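Local atomic coordinates of cytoplasmic protein (Cryptococcus neoformans var. grubii serotype A, PDB entry 7LPO), a protein that probably hydrolyses steryl beta-glucosides as a sterylglucosidase of glycoside hydrolase family 5, releasing glucose from the sterol. Residues S154-P157 with L158-Y162; Q192-P195 with A196-G200; K495-Q498 with G499-V503. One frame throughout, in Å; residues are numbered along the deposited sequence.

Interaction 1. Residues S154-P157 with L158-Y162; sequences SGAP and LWTLY
Pro157 and Thr160 are the ends of a beta turn with type I angles at Leu158 and Trp159; it runs into helix 159-163, in the part of the chain that follows strand 137-143 of the TIM barrel expected of this family. Two hydrogen bonds from one residue grip a single carbonyl. Thr160 N closes the turn, reaching Pro157 O at 3.0 Å from above the carbonyl plane, while Thr160 OG1 donates to the same Pro157 O at 2.8 Å, nearly in line with the C=O bond (165°). The hydroxyl can do this because chi1 of 60° sets it between the backbone N and the carbonyl carbon. Threonine suits the place, since its hydroxyl is turned to the carbonyl and CG2 to the proline ring; OG1 is also hydrogen-bonded to Trp147 NE1, so the buried hydroxyl serves as donor and acceptor.

The apolar part is a CH-pi contact. Pro157 and Trp159 lie alongside each other, and Pro157 CG sits over one face of the Trp159 indole, 3.9 Å from the centroid of the five-membered ring. Proline, rigid and without an N-H to satisfy, presents the C-H groups of CG and CB to this ring. The indole is fixed by its polar end as well, because Trp159 NE1 bonds to Glu109 O, at the end of helix 105-109, whose Trp105 packs on Pro157 and Thr160.

Ala156 completes the turn by van der Waals packing, being small enough to bring its methyl beside the threonine: Ala156 CB lies 3.6 Å from Thr160 OG1.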
ATOM      1  N   SER A 154      11.618   2.668  -0.463  1.00 14.44           N
ATOM      2  CA  SER A 154      11.392   2.777  -1.895  1.00 14.40           C
ATOM      3  C   SER A 154      10.842   4.163  -2.161  1.00 14.38           C
ATOM      4  O   SER A 154      10.385   4.850  -1.244  1.00 14.39           O
ATOM      5  CB  SER A 154      10.419   1.709  -2.404  1.00 14.35           C
ATOM      6  OG  SER A 154       9.074   2.023  -2.063  1.00 15.99           O
ATOM      7  N   GLY A 155      10.886   4.564  -3.430  1.00 14.36           N
ATOM      8  CA  GLY A 155      10.216   5.785  -3.825  1.00 16.08           C
ATOM      9  C   GLY A 155      11.032   6.788  -4.615  1.00 14.35           C
ATOM     10  O   GLY A 155      11.156   6.667  -5.835  1.00 14.33           O
ATOM     11  N   ALA A 156      11.586   7.780  -3.936  1.00 14.39           N
ATOM     12  CA  ALA A 156      12.121   8.956  -4.601  1.00 14.40           C
ATOM     13  C   ALA A 156      13.531   8.717  -5.151  1.00 14.43           C
ATOM     14  O   ALA A 156      14.281   7.887  -4.628  1.00 14.46           O
ATOM     15  CB  ALA A 156      12.139  10.134  -3.638  1.00 14.44           C
ATOM     16  N   PRO A 157      13.910   9.432  -6.212  1.00 14.43           N
ATOM     17  CA  PRO A 157      15.267   9.277  -6.748  1.00 14.46           C
ATOM     18  C   PRO A 157      16.312   9.846  -5.802  1.00 14.52           C
ATOM     19  O   PRO A 157      16.047  10.745  -5.002  1.00 14.54           O
ATOM     20  CB  PRO A 157      15.228  10.044  -8.076  1.00 14.44           C
ATOM     21  CG  PRO A 157      14.078  10.988  -7.958  1.00 14.42           C
ATOM     22  CD  PRO A 157      13.074  10.318  -7.042  1.00 14.40           C
ATOM     23  N   LEU A 158      17.525   9.305  -5.917  1.00 14.72           N
ATOM     24  CA  LEU A 158      18.602   9.669  -5.002  1.00 14.80           C
ATOM     25  C   LEU A 158      18.867  11.171  -4.983  1.00 14.68           C
ATOM     26  O   LEU A 158      19.269  11.715  -3.946  1.00 14.73           O
ATOM     27  CB  LEU A 158      19.877   8.919  -5.390  1.00 15.90           C
ATOM     28  CG  LEU A 158      21.176   9.278  -4.674  1.00 16.75           C
ATOM     29  CD1 LEU A 158      21.132   8.872  -3.211  1.00 17.35           C
ATOM     30  CD2 LEU A 158      22.330   8.590  -5.393  1.00 17.49           C
ATOM     31  N   TRP A 159      18.655  11.860  -6.102  1.00 14.63           N
ATOM     32  CA  TRP A 159      19.003  13.270  -6.106  1.00 14.66           C
ATOM     33  C   TRP A 159      18.103  14.101  -5.199  1.00 14.66           C
ATOM     34  O   TRP A 159      18.467  15.239  -4.888  1.00 14.70           O
ATOM     35  CB  TRP A 159      18.993  13.827  -7.534  1.00 14.63           C
ATOM     36  CG  TRP A 159      17.720  13.680  -8.336  1.00 14.57           C
ATOM     37  CD1 TRP A 159      17.477  12.768  -9.315  1.00 14.52           C
ATOM     38  CD2 TRP A 159      16.552  14.504  -8.259  1.00 14.54           C
ATOM     39  NE1 TRP A 159      16.229  12.964  -9.851  1.00 14.47           N
ATOM     40  CE2 TRP A 159      15.639  14.024  -9.218  1.00 14.48           C
ATOM     41  CE3 TRP A 159      16.194  15.603  -7.475  1.00 14.56           C
ATOM     42  CZ2 TRP A 159      14.388  14.596  -9.406  1.00 14.45           C
ATOM     43  CZ3 TRP A 159      14.950  16.170  -7.662  1.00 14.52           C
ATOM     44  CH2 TRP A 159      14.059  15.666  -8.620  1.00 14.47           C
ATOM     45  N   THR A 160      16.958  13.567  -4.748  1.00 14.62           N
ATOM     46  CA  THR A 160      16.135  14.338  -3.816  1.00 14.62           C
ATOM     47  C   THR A 160      16.828  14.498  -2.469  1.00 14.69           C
ATOM     48  O   THR A 160      16.648  15.520  -1.798  1.00 14.71           O
ATOM     49  CB  THR A 160      14.753  13.697  -3.612  1.00 14.57           C
ATOM     50  OG1 THR A 160      14.889  12.362  -3.092  1.00 14.57           O
ATOM     51  CG2 THR A 160      13.978  13.679  -4.924  1.00 14.51           C
ATOM     52  N   LEU A 161      17.614  13.503  -2.053  1.00 14.76           N
ATOM     53  CA  LEU A 161      18.389  13.640  -0.821  1.00 15.18           C
ATOM     54  C   LEU A 161      19.365  14.810  -0.911  1.00 14.83           C
ATOM     55  O   LEU A 161      19.474  15.623   0.016  1.00 14.87           O
ATOM     56  CB  LEU A 161      19.150  12.347  -0.535  1.00 14.79           C
ATOM     57  CG  LEU A 161      18.399  11.238   0.194  1.00 14.77           C
ATOM     58  CD1 LEU A 161      17.316  10.700  -0.702  1.00 14.70           C
ATOM     59  CD2 LEU A 161      19.350  10.123   0.608  1.00 17.15           C
ATOM     60  N   TYR A 162      20.113  14.885  -2.013  1.00 14.83           N
ATOM     61  CA  TYR A 162      21.028  16.001  -2.205  1.00 14.88           C
ATOM     62  C   TYR A 162      20.276  17.320  -2.247  1.00 14.87           C
ATOM     63  O   TYR A 162      20.728  18.316  -1.674  1.00 14.93           O
ATOM     64  CB  TYR A 162      21.822  15.793  -3.485  1.00 14.87           C
ATOM     65  CG  TYR A 162      22.867  14.729  -3.380  1.00 14.90           C
ATOM     66  CD1 TYR A 162      24.029  14.946  -2.651  1.00 14.98           C
ATOM     67  CD2 TYR A 162      22.703  13.511  -4.000  1.00 14.86           C
ATOM     68  CE1 TYR A 162      24.999  13.988  -2.559  1.00 15.01           C
ATOM     69  CE2 TYR A 162      23.676  12.541  -3.914  1.00 14.89           C
ATOM     70  CZ  TYR A 162      24.823  12.791  -3.196  1.00 14.97           C
ATOM     71  OH  TYR A 162      25.792  11.827  -3.109  1.00 15.00           O
TER

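Interaction 2. Residues Q192-P195 with A196-G200; sequences QDFP and AMIWG
Phe194 and Ile198 form the tight part of this turn. The gamma-methyl of the isoleucine comes down on the phenyl face as a CH-pi contact: Ile198 CG2 stands 3.9 Å from the centroid of the Phe194 ring, 23° off its normal and shifted toward the rim. Chi1 of -162° turns CG1 away from the backbone N and leaves CG2 to face the ring. The same branch meets the neighbouring proline, with Ile198 CG2 4.0 Å from Pro195 CD, while Ile198 CD1 reaches Pro195 CG at 4.1 Å. A beta-branched residue thus spreads over both rings at once. Beyond the turn, His180 stacks on Phe194 and Trp183 meets it edge-to-face, so the phenyl is held among aromatic neighbours.

Other features are looser. Ala196 is partly exposed, and its CB points away from the preceding residues. Separately, a water donates to Pro195 O at 3.1 Å and accepts a weak bond from Trp199 N, linking the first residue of the turn to the residue just past it. Trp199 itself touches the phenyl only lightly, with Trp199 CB 4.4 Å from Phe194 CE2, and its indole instead meets Trp585 edge-to-face.

The backbone closes the turn: Ile198 N donates to Pro195 O at 3.2 Å, with an N-H...O angle of 165°. Ala196 supplies the backbone angles of the second position and Met197 the positive phi of the third, where glycine is common. The Met197 side chain lies about 4 Å from a bound Tris, probably from the crystallisation liquor, which may mark a pocket beside this type II beta turn.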
ATOM      1  N   GLN A 192      20.992 -10.379   6.673  1.00 28.59           N
ATOM      2  CA  GLN A 192      20.146 -11.443   7.198  1.00 31.09           C
ATOM      3  C   GLN A 192      19.752 -11.209   8.654  1.00 30.57           C
ATOM      4  O   GLN A 192      18.778 -11.808   9.117  1.00 31.74           O
ATOM      5  CB  GLN A 192      20.849 -12.797   7.039  1.00 33.72           C
ATOM      6  CG  GLN A 192      22.154 -12.968   7.835  1.00 36.56           C
ATOM      7  CD  GLN A 192      23.336 -12.200   7.248  1.00 36.89           C
ATOM      8  OE1 GLN A 192      23.352 -11.849   6.067  1.00 31.67           O
ATOM      9  NE2 GLN A 192      24.329 -11.932   8.084  1.00 42.14           N
ATOM     10  N   ASP A 193      20.457 -10.330   9.369  1.00 26.56           N
ATOM     11  CA  ASP A 193      20.131 -10.000  10.751  1.00 25.42           C
ATOM     12  C   ASP A 193      19.213  -8.789  10.882  1.00 24.70           C
ATOM     13  O   ASP A 193      18.936  -8.364  12.008  1.00 26.71           O
ATOM     14  CB  ASP A 193      21.408  -9.720  11.552  1.00 29.02           C
ATOM     15  CG  ASP A 193      22.127 -10.989  11.995  1.00 34.53           C
ATOM     16  OD1 ASP A 193      21.646 -12.105  11.694  1.00 37.07           O
ATOM     17  OD2 ASP A 193      23.184 -10.864  12.651  1.00 35.97           O
ATOM     18  N   PHE A 194      18.768  -8.205   9.779  1.00 22.55           N
ATOM     19  CA  PHE A 194      17.927  -7.008   9.813  1.00 19.63           C
ATOM     20  C   PHE A 194      16.669  -7.275  10.639  1.00 16.90           C
ATOM     21  O   PHE A 194      15.899  -8.184  10.295  1.00 17.44           O
ATOM     22  CB  PHE A 194      17.569  -6.618   8.378  1.00 19.51           C
ATOM     23  CG  PHE A 194      17.180  -5.179   8.200  1.00 17.97           C
ATOM     24  CD1 PHE A 194      17.858  -4.170   8.848  1.00 19.55           C
ATOM     25  CD2 PHE A 194      16.138  -4.840   7.358  1.00 18.76           C
ATOM     26  CE1 PHE A 194      17.491  -2.850   8.678  1.00 19.44           C
ATOM     27  CE2 PHE A 194      15.774  -3.522   7.172  1.00 19.38           C
ATOM     28  CZ  PHE A 194      16.444  -2.527   7.837  1.00 19.49           C
ATOM     29  N   PRO A 195      16.435  -6.549  11.733  1.00 16.84           N
ATOM     30  CA  PRO A 195      15.285  -6.875  12.589  1.00 17.99           C
ATOM     31  C   PRO A 195      13.964  -6.749  11.843  1.00 20.07           C
ATOM     32  O   PRO A 195      13.775  -5.868  11.002  1.00 19.07           O
ATOM     33  CB  PRO A 195      15.386  -5.861  13.740  1.00 18.03           C
ATOM     34  CG  PRO A 195      16.810  -5.435  13.760  1.00 20.50           C
ATOM     35  CD  PRO A 195      17.290  -5.503  12.325  1.00 19.84           C
ATOM     36  N   ALA A 196      13.040  -7.640  12.179  1.00 22.84           N
ATOM     37  CA  ALA A 196      11.736  -7.680  11.532  1.00 24.65           C
ATOM     38  C   ALA A 196      11.032  -6.333  11.593  1.00 21.99           C
ATOM     39  O   ALA A 196      10.822  -5.771  12.674  1.00 20.45           O
ATOM     40  CB  ALA A 196      10.866  -8.747  12.198  1.00 26.70           C
ATOM     41  N   MET A 197      10.651  -5.831  10.420  1.00 20.58           N
ATOM     42  CA  MET A 197       9.784  -4.665  10.282  1.00 19.76           C
ATOM     43  C   MET A 197      10.409  -3.400  10.849  1.00 18.99           C
ATOM     44  O   MET A 197       9.704  -2.411  11.091  1.00 20.26           O
ATOM     45  CB  MET A 197       8.433  -4.911  10.956  1.00 19.78           C
ATOM     46  CG  MET A 197       7.560  -5.981  10.292  1.00 20.21           C
ATOM     47  SD  MET A 197       7.579  -5.973   8.482  1.00 23.99           S
ATOM     48  CE  MET A 197       6.169  -5.003   8.107  1.00 21.13           C
ATOM     49  N   ILE A 198      11.722  -3.395  11.086  1.00 14.76           N
ATOM     50  CA  ILE A 198      12.328  -2.180  11.603  1.00 14.80           C
ATOM     51  C   ILE A 198      12.370  -1.097  10.534  1.00 14.76           C
ATOM     52  O   ILE A 198      12.506   0.086  10.861  1.00 14.78           O
ATOM     53  CB  ILE A 198      13.731  -2.464  12.167  1.00 14.87           C
ATOM     54  CG1 ILE A 198      14.158  -1.322  13.097  1.00 19.92           C
ATOM     55  CG2 ILE A 198      14.729  -2.646  11.063  1.00 16.70           C
ATOM     56  CD1 ILE A 198      15.415  -1.631  13.906  1.00 23.55           C
ATOM     57  N   TRP A 199      12.225  -1.467   9.258  1.00 14.72           N
ATOM     58  CA  TRP A 199      12.307  -0.472   8.193  1.00 14.69           C
ATOM     59  C   TRP A 199      11.309   0.651   8.422  1.00 14.66           C
ATOM     60  O   TRP A 199      11.558   1.802   8.023  1.00 14.67           O
ATOM     61  CB  TRP A 199      12.077  -1.135   6.829  1.00 14.64           C
ATOM     62  CG  TRP A 199      10.673  -1.618   6.618  1.00 14.58           C
ATOM     63  CD1 TRP A 199      10.205  -2.890   6.793  1.00 14.57           C
ATOM     64  CD2 TRP A 199       9.556  -0.837   6.189  1.00 14.53           C
ATOM     65  NE1 TRP A 199       8.856  -2.945   6.507  1.00 16.44           N
ATOM     66  CE2 TRP A 199       8.438  -1.696   6.135  1.00 14.50           C
ATOM     67  CE3 TRP A 199       9.389   0.510   5.844  1.00 16.38           C
ATOM     68  CZ2 TRP A 199       7.179  -1.252   5.768  1.00 14.45           C
ATOM     69  CZ3 TRP A 199       8.132   0.946   5.471  1.00 15.48           C
ATOM     70  CH2 TRP A 199       7.047   0.065   5.435  1.00 14.44           C
ATOM     71  N   GLY A 200      10.185   0.343   9.074  1.00 14.65           N
ATOM     72  CA  GLY A 200       9.128   1.321   9.252  1.00 14.62           C
ATOM     73  C   GLY A 200       9.482   2.429  10.226  1.00 14.67           C
ATOM     74  O   GLY A 200       8.924   3.531  10.135  1.00 14.66           O
TER
HETATM   75  O   HOH W   1      12.627  -4.659   8.335  1.00 15.19           O

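Interaction 3. Residues K495-Q498 with G499-V503; sequences KMIQ and GELAV
Met496 and Glu500, one helical turn apart, lie side by side on helix 490-512, Met496 SD approaching Glu500 OE1 to 3.5 Å. The thioether reaches the carboxylate because the methionine chain bends at chi2 (-94°). Beside this pair, Ile497 and Leu501 point the same way, and Ile497 CG2 meets Leu501 CD2 at 4.2 Å; the branched chains give the helix an apolar flank.

Underneath runs the regular i to i+4 backbone pattern. Gly499 N donates to Lys495 O at 2.9 Å, and Glu500, Leu501 and Ala502 bond in the same way to Met496, Ile497 and Gln498.

Farther out, helix 547-559 covers the apolar flank, with Cys555 and Ala559 on Ile497 and Ala559 also on Leu501. Gln498 extends so that its NE2 donates to Asn558 O, which suits an amide; separately, its backbone O accepts from Asn564 ND2.

Glu500 OE2 accepts from Ile472 N near the start of helix 471-475, yet it also lies close to Asp470 OD1. Such crowding of like charges would be expected to favour protonation of one carboxyl, while the N-H of Ile472 would ease the charge.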
ATOM      1  N   LYS A 495     -14.053 -11.689  14.409  1.00 19.14           N
ATOM      2  CA  LYS A 495     -15.116 -10.694  14.506  1.00 22.14           C
ATOM      3  C   LYS A 495     -14.543  -9.317  14.798  1.00 20.66           C
ATOM      4  O   LYS A 495     -15.030  -8.306  14.280  1.00 20.73           O
ATOM      5  CB  LYS A 495     -16.107 -11.105  15.592  1.00 29.01           C
ATOM      6  CG  LYS A 495     -17.317 -10.194  15.723  1.00 37.03           C
ATOM      7  CD  LYS A 495     -18.311 -10.759  16.741  1.00 42.49           C
ATOM      8  CE  LYS A 495     -19.529  -9.854  16.923  1.00 43.56           C
ATOM      9  NZ  LYS A 495     -19.829  -9.611  18.373  1.00 42.48           N
ATOM     10  N   MET A 496     -13.496  -9.261  15.620  1.00 16.80           N
ATOM     11  CA  MET A 496     -12.891  -7.983  15.968  1.00 15.54           C
ATOM     12  C   MET A 496     -12.230  -7.337  14.755  1.00 18.43           C
ATOM     13  O   MET A 496     -12.414  -6.138  14.511  1.00 14.39           O
ATOM     14  CB  MET A 496     -11.887  -8.198  17.099  1.00 17.09           C
ATOM     15  CG  MET A 496     -11.248  -6.936  17.607  1.00 21.11           C
ATOM     16  SD  MET A 496      -9.702  -6.660  16.755  1.00 31.19           S
ATOM     17  CE  MET A 496      -8.674  -7.917  17.519  1.00 24.31           C
ATOM     18  N   ILE A 497     -11.489  -8.122  13.964  1.00 14.64           N
ATOM     19  CA  ILE A 497     -10.822  -7.562  12.794  1.00 15.48           C
ATOM     20  C   ILE A 497     -11.844  -7.136  11.751  1.00 14.58           C
ATOM     21  O   ILE A 497     -11.700  -6.091  11.109  1.00 14.56           O
ATOM     22  CB  ILE A 497      -9.790  -8.561  12.235  1.00 16.94           C
ATOM     23  CG1 ILE A 497      -8.782  -8.865  13.340  1.00 21.83           C
ATOM     24  CG2 ILE A 497      -9.116  -7.995  10.989  1.00 15.35           C
ATOM     25  CD1 ILE A 497      -7.459  -9.378  12.878  1.00 28.12           C
ATOM     26  N   GLN A 498     -12.909  -7.914  11.586  1.00 17.73           N
ATOM     27  CA  GLN A 498     -13.984  -7.488  10.701  1.00 15.59           C
ATOM     28  C   GLN A 498     -14.590  -6.174  11.180  1.00 17.22           C
ATOM     29  O   GLN A 498     -14.980  -5.328  10.364  1.00 17.80           O
ATOM     30  CB  GLN A 498     -15.049  -8.577  10.619  1.00 14.69           C
ATOM     31  CG  GLN A 498     -16.085  -8.348   9.558  1.00 16.54           C
ATOM     32  CD  GLN A 498     -17.059  -9.502   9.464  1.00 20.43           C
ATOM     33  OE1 GLN A 498     -18.095  -9.497  10.112  1.00 21.93           O
ATOM     34  NE2 GLN A 498     -16.718 -10.509   8.667  1.00 21.55           N
ATOM     35  N   GLY A 499     -14.675  -5.984  12.497  1.00 16.59           N
ATOM     36  CA  GLY A 499     -15.138  -4.709  13.020  1.00 17.27           C
ATOM     37  C   GLY A 499     -14.199  -3.558  12.717  1.00 20.58           C
ATOM     38  O   GLY A 499     -14.647  -2.433  12.482  1.00 21.35           O
ATOM     39  N   GLU A 500     -12.890  -3.827  12.694  1.00 18.93           N
ATOM     40  CA  GLU A 500     -11.943  -2.780  12.323  1.00 21.64           C
ATOM     41  C   GLU A 500     -12.145  -2.335  10.879  1.00 18.30           C
ATOM     42  O   GLU A 500     -12.081  -1.140  10.578  1.00 19.52           O
ATOM     43  CB  GLU A 500     -10.511  -3.267  12.537  1.00 26.19           C
ATOM     44  CG  GLU A 500     -10.105  -3.395  13.998  1.00 30.35           C
ATOM     45  CD  GLU A 500      -8.613  -3.687  14.163  1.00 33.35           C
ATOM     46  OE1 GLU A 500      -8.215  -4.861  14.081  1.00 33.80           O
ATOM     47  OE2 GLU A 500      -7.835  -2.736  14.376  1.00 35.47           O
ATOM     48  N   LEU A 501     -12.368  -3.273   9.962  1.00 20.01           N
ATOM     49  CA  LEU A 501     -12.598  -2.874   8.579  1.00 18.05           C
ATOM     50  C   LEU A 501     -13.898  -2.086   8.442  1.00 16.94           C
ATOM     51  O   LEU A 501     -14.014  -1.228   7.563  1.00 18.23           O
ATOM     52  CB  LEU A 501     -12.622  -4.101   7.668  1.00 20.97           C
ATOM     53  CG  LEU A 501     -11.301  -4.649   7.127  1.00 24.80           C
ATOM     54  CD1 LEU A 501     -10.639  -3.624   6.239  1.00 30.60           C
ATOM     55  CD2 LEU A 501     -10.370  -5.059   8.264  1.00 25.64           C
ATOM     56  N   ALA A 502     -14.887  -2.365   9.292  1.00 15.14           N
ATOM     57  CA  ALA A 502     -16.137  -1.616   9.240  1.00 17.76           C
ATOM     58  C   ALA A 502     -15.925  -0.161   9.634  1.00 20.03           C
ATOM     59  O   ALA A 502     -16.619   0.724   9.126  1.00 20.57           O
ATOM     60  CB  ALA A 502     -17.182  -2.264  10.153  1.00 19.23           C
ATOM     61  N   VAL A 503     -14.973   0.105  10.533  1.00 24.79           N
ATOM     62  CA  VAL A 503     -14.680   1.481  10.926  1.00 24.05           C
ATOM     63  C   VAL A 503     -14.132   2.266   9.740  1.00 23.40           C
ATOM     64  O   VAL A 503     -14.487   3.432   9.526  1.00 23.90           O
ATOM     65  CB  VAL A 503     -13.699   1.494  12.115  1.00 24.49           C
ATOM     66  CG1 VAL A 503     -13.121   2.889  12.332  1.00 26.93           C
ATOM     67  CG2 VAL A 503     -14.389   0.987  13.382  1.00 21.58           C
TER

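Overall arrangement
The three contacts follow one another along the chain without overlap. Interactions 1 and 2 both fall in the long region between strand 137-143 and helix 206-221: interaction 1 ends within helix 159-163, and the loop after it leads to interaction 2. Their centres are 21 Å apart and their nearest atoms about 7 Å. Interaction 3 comes some 300 residues later, on helix 490-512, which precedes strand 518-522. Its centre is 37 Å from that of interaction 1, on the opposite side of the chain's centre, and 28 Å from that of interaction 2. A turn at the start of a helix, a type II beta turn beside a bound Tris and a regular helix thus join strands that fit the family's expected TIM barrel.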